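PDB 3MYR: hydrogenase (NiFe) small subunit HydA from Allochromatium vinosum, which probably carries electrons between the hydrogen-splitting large subunit and an external acceptor through its two [4Fe-4S] clusters and one [3Fe-4S] cluster. Local coordinates for residues A[67-72]-A[104-109]. Residues are numbered along the deposited sequence; the frame is centred on the assembly and turned at random.
Sequences QYLVIV and AAAVIA
With chi1 at 61°, Tyr68 holds its CG between the backbone N and the carbonyl carbon, and this turns the ring back over Ala104, although the side chain sets out away from the partner segment. Ala104 CA lies over one face in a CH-pi contact, 3.9 Å from the Tyr68 ring centroid, while Val70 CG2 sits at the ring edge, in plane, and also meets Ala104 CB at 3.7 Å. The ring is fixed at its far end by a hydrogen bond from OH to the carbonyl of Thr100; an alanine here would probably strip Ala104 of its aromatic cover and leave that carbonyl without its phenolic partner. From this end, strands 69-77 and 106-110 run parallel as neighbours in the sheet of the flavodoxin-like N-terminal domain of the small subunit. Val70 forms backbone hydrogen bonds through both its N and its O, N to Ala106 O at 3.1 Å and O to Ile108 N at 2.8 Å; Ile108 O in turn accepts one from Val72 N. On the face of Leu69, Ile71 and Ile108, where Tyr161 and Ile158 of helix 151-164 pack on Leu69 and Ile71, Leu69 reaches across with CD2, 4.0 Å from Ile108 CG1. On the reverse face Val72 CG2 meets Val107 CG1, with the side chain of Val72 about 9 Å from a [4Fe-4S] cluster.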
loop_
_atom_site.group_PDB
_atom_site.type_symbol
_atom_site.label_atom_id
_atom_site.label_comp_id
_atom_site.label_asym_id
_atom_site.label_seq_id
_atom_site.Cartn_x
_atom_site.Cartn_y
_atom_site.Cartn_z
ATOM N N GLN A 67 -21.496 0.353 -23.676
ATOM C CA GLN A 67 -22.305 0.533 -22.451
ATOM C C GLN A 67 -21.421 0.513 -21.233
ATOM O O GLN A 67 -21.845 0.935 -20.200
ATOM C CB GLN A 67 -23.391 -0.564 -22.245
ATOM C CG GLN A 67 -24.434 -0.725 -23.417
ATOM C CD GLN A 67 -25.226 0.571 -23.687
ATOM O OE1 GLN A 67 -25.779 1.207 -22.767
ATOM N NE2 GLN A 67 -25.233 0.997 -24.955
ATOM N N TYR A 68 -20.220 -0.030 -21.305
ATOM C CA TYR A 68 -19.469 -0.175 -20.042
ATOM C C TYR A 68 -18.784 1.138 -19.591
ATOM O O TYR A 68 -18.443 1.991 -20.398
ATOM C CB TYR A 68 -18.526 -1.377 -20.105
ATOM C CG TYR A 68 -17.491 -1.244 -21.221
ATOM C CD1 TYR A 68 -16.282 -0.578 -21.000
ATOM C CD2 TYR A 68 -17.737 -1.765 -22.493
ATOM C CE1 TYR A 68 -15.325 -0.469 -22.053
ATOM C CE2 TYR A 68 -16.799 -1.675 -23.545
ATOM C CZ TYR A 68 -15.613 -1.025 -23.318
ATOM O OH TYR A 68 -14.725 -0.913 -24.356
ATOM N N LEU A 69 -18.541 1.264 -18.300
ATOM C CA LEU A 69 -17.794 2.372 -17.770
ATOM C C LEU A 69 -16.327 1.949 -17.558
ATOM O O LEU A 69 -16.063 0.847 -17.061
ATOM C CB LEU A 69 -18.401 2.625 -16.400
ATOM C CG LEU A 69 -18.444 3.973 -15.724
ATOM C CD1 LEU A 69 -18.066 3.782 -14.279
ATOM C CD2 LEU A 69 -17.725 5.189 -16.370
ATOM N N VAL A 70 -15.371 2.806 -17.915
ATOM C CA VAL A 70 -13.988 2.509 -17.630
ATOM C C VAL A 70 -13.589 3.494 -16.500
ATOM O O VAL A 70 -13.898 4.689 -16.577
ATOM C CB VAL A 70 -13.088 2.704 -18.891
ATOM C CG1 VAL A 70 -11.611 2.491 -18.579
ATOM C CG2 VAL A 70 -13.517 1.709 -19.949
ATOM N N ILE A 71 -12.998 2.986 -15.423
ATOM C CA ILE A 71 -12.340 3.873 -14.440
ATOM C C ILE A 71 -10.829 3.671 -14.584
ATOM O O ILE A 71 -10.363 2.504 -14.780
ATOM C CB ILE A 71 -12.811 3.522 -13.038
ATOM C CG1 ILE A 71 -14.367 3.696 -13.008
ATOM C CG2 ILE A 71 -12.103 4.417 -12.012
ATOM C CD1 ILE A 71 -15.016 3.371 -11.678
ATOM N N VAL A 72 -10.072 4.779 -14.666
ATOM C CA VAL A 72 -8.600 4.643 -14.834
ATOM C C VAL A 72 -7.964 5.295 -13.612
ATOM O O VAL A 72 -8.299 6.440 -13.247
ATOM C CB VAL A 72 -8.054 5.420 -16.028
ATOM C CG1 VAL A 72 -6.526 5.285 -16.111
ATOM C CG2 VAL A 72 -8.706 5.006 -17.298
ATOM N N ALA A 104 -16.235 2.275 -24.682
ATOM C CA ALA A 104 -16.858 2.627 -23.385
ATOM C C ALA A 104 -18.020 3.610 -23.569
ATOM O O ALA A 104 -17.949 4.438 -24.472
ATOM C CB ALA A 104 -15.804 3.240 -22.414
ATOM N N ALA A 105 -19.040 3.568 -22.699
ATOM C CA ALA A 105 -19.975 4.667 -22.595
ATOM C C ALA A 105 -19.253 5.952 -22.080
ATOM O O ALA A 105 -19.511 7.060 -22.552
ATOM C CB ALA A 105 -21.158 4.296 -21.590
ATOM N N ALA A 106 -18.386 5.806 -21.067
ATOM C CA ALA A 106 -17.739 6.982 -20.456
ATOM C C ALA A 106 -16.507 6.486 -19.732
ATOM O O ALA A 106 -16.354 5.271 -19.514
ATOM C CB ALA A 106 -18.698 7.686 -19.489
ATOM N N VAL A 107 -15.630 7.410 -19.373
ATOM C CA VAL A 107 -14.385 7.111 -18.666
ATOM C C VAL A 107 -14.283 8.070 -17.458
ATOM O O VAL A 107 -14.456 9.285 -17.582
ATOM C CB VAL A 107 -13.132 7.381 -19.578
ATOM C CG1 VAL A 107 -11.848 6.917 -18.896
ATOM C CG2 VAL A 107 -13.285 6.679 -20.919
ATOM N N ILE A 108 -13.975 7.522 -16.297
ATOM C CA ILE A 108 -13.683 8.349 -15.147
ATOM C C ILE A 108 -12.230 8.204 -14.868
ATOM O O ILE A 108 -11.725 7.084 -14.703
ATOM C CB ILE A 108 -14.424 7.815 -13.911
ATOM C CG1 ILE A 108 -15.929 7.925 -14.146
ATOM C CG2 ILE A 108 -13.996 8.590 -12.650
ATOM C CD1 ILE A 108 -16.750 7.295 -12.966
ATOM N N ALA A 109 -11.539 9.345 -14.859
ATOM C CA ALA A 109 -10.170 9.382 -14.418
ATOM C C ALA A 109 -10.180 9.706 -12.914
ATOM O O ALA A 109 -10.449 10.842 -12.504
ATOM C CB ALA A 109 -9.379 10.493 -15.231
#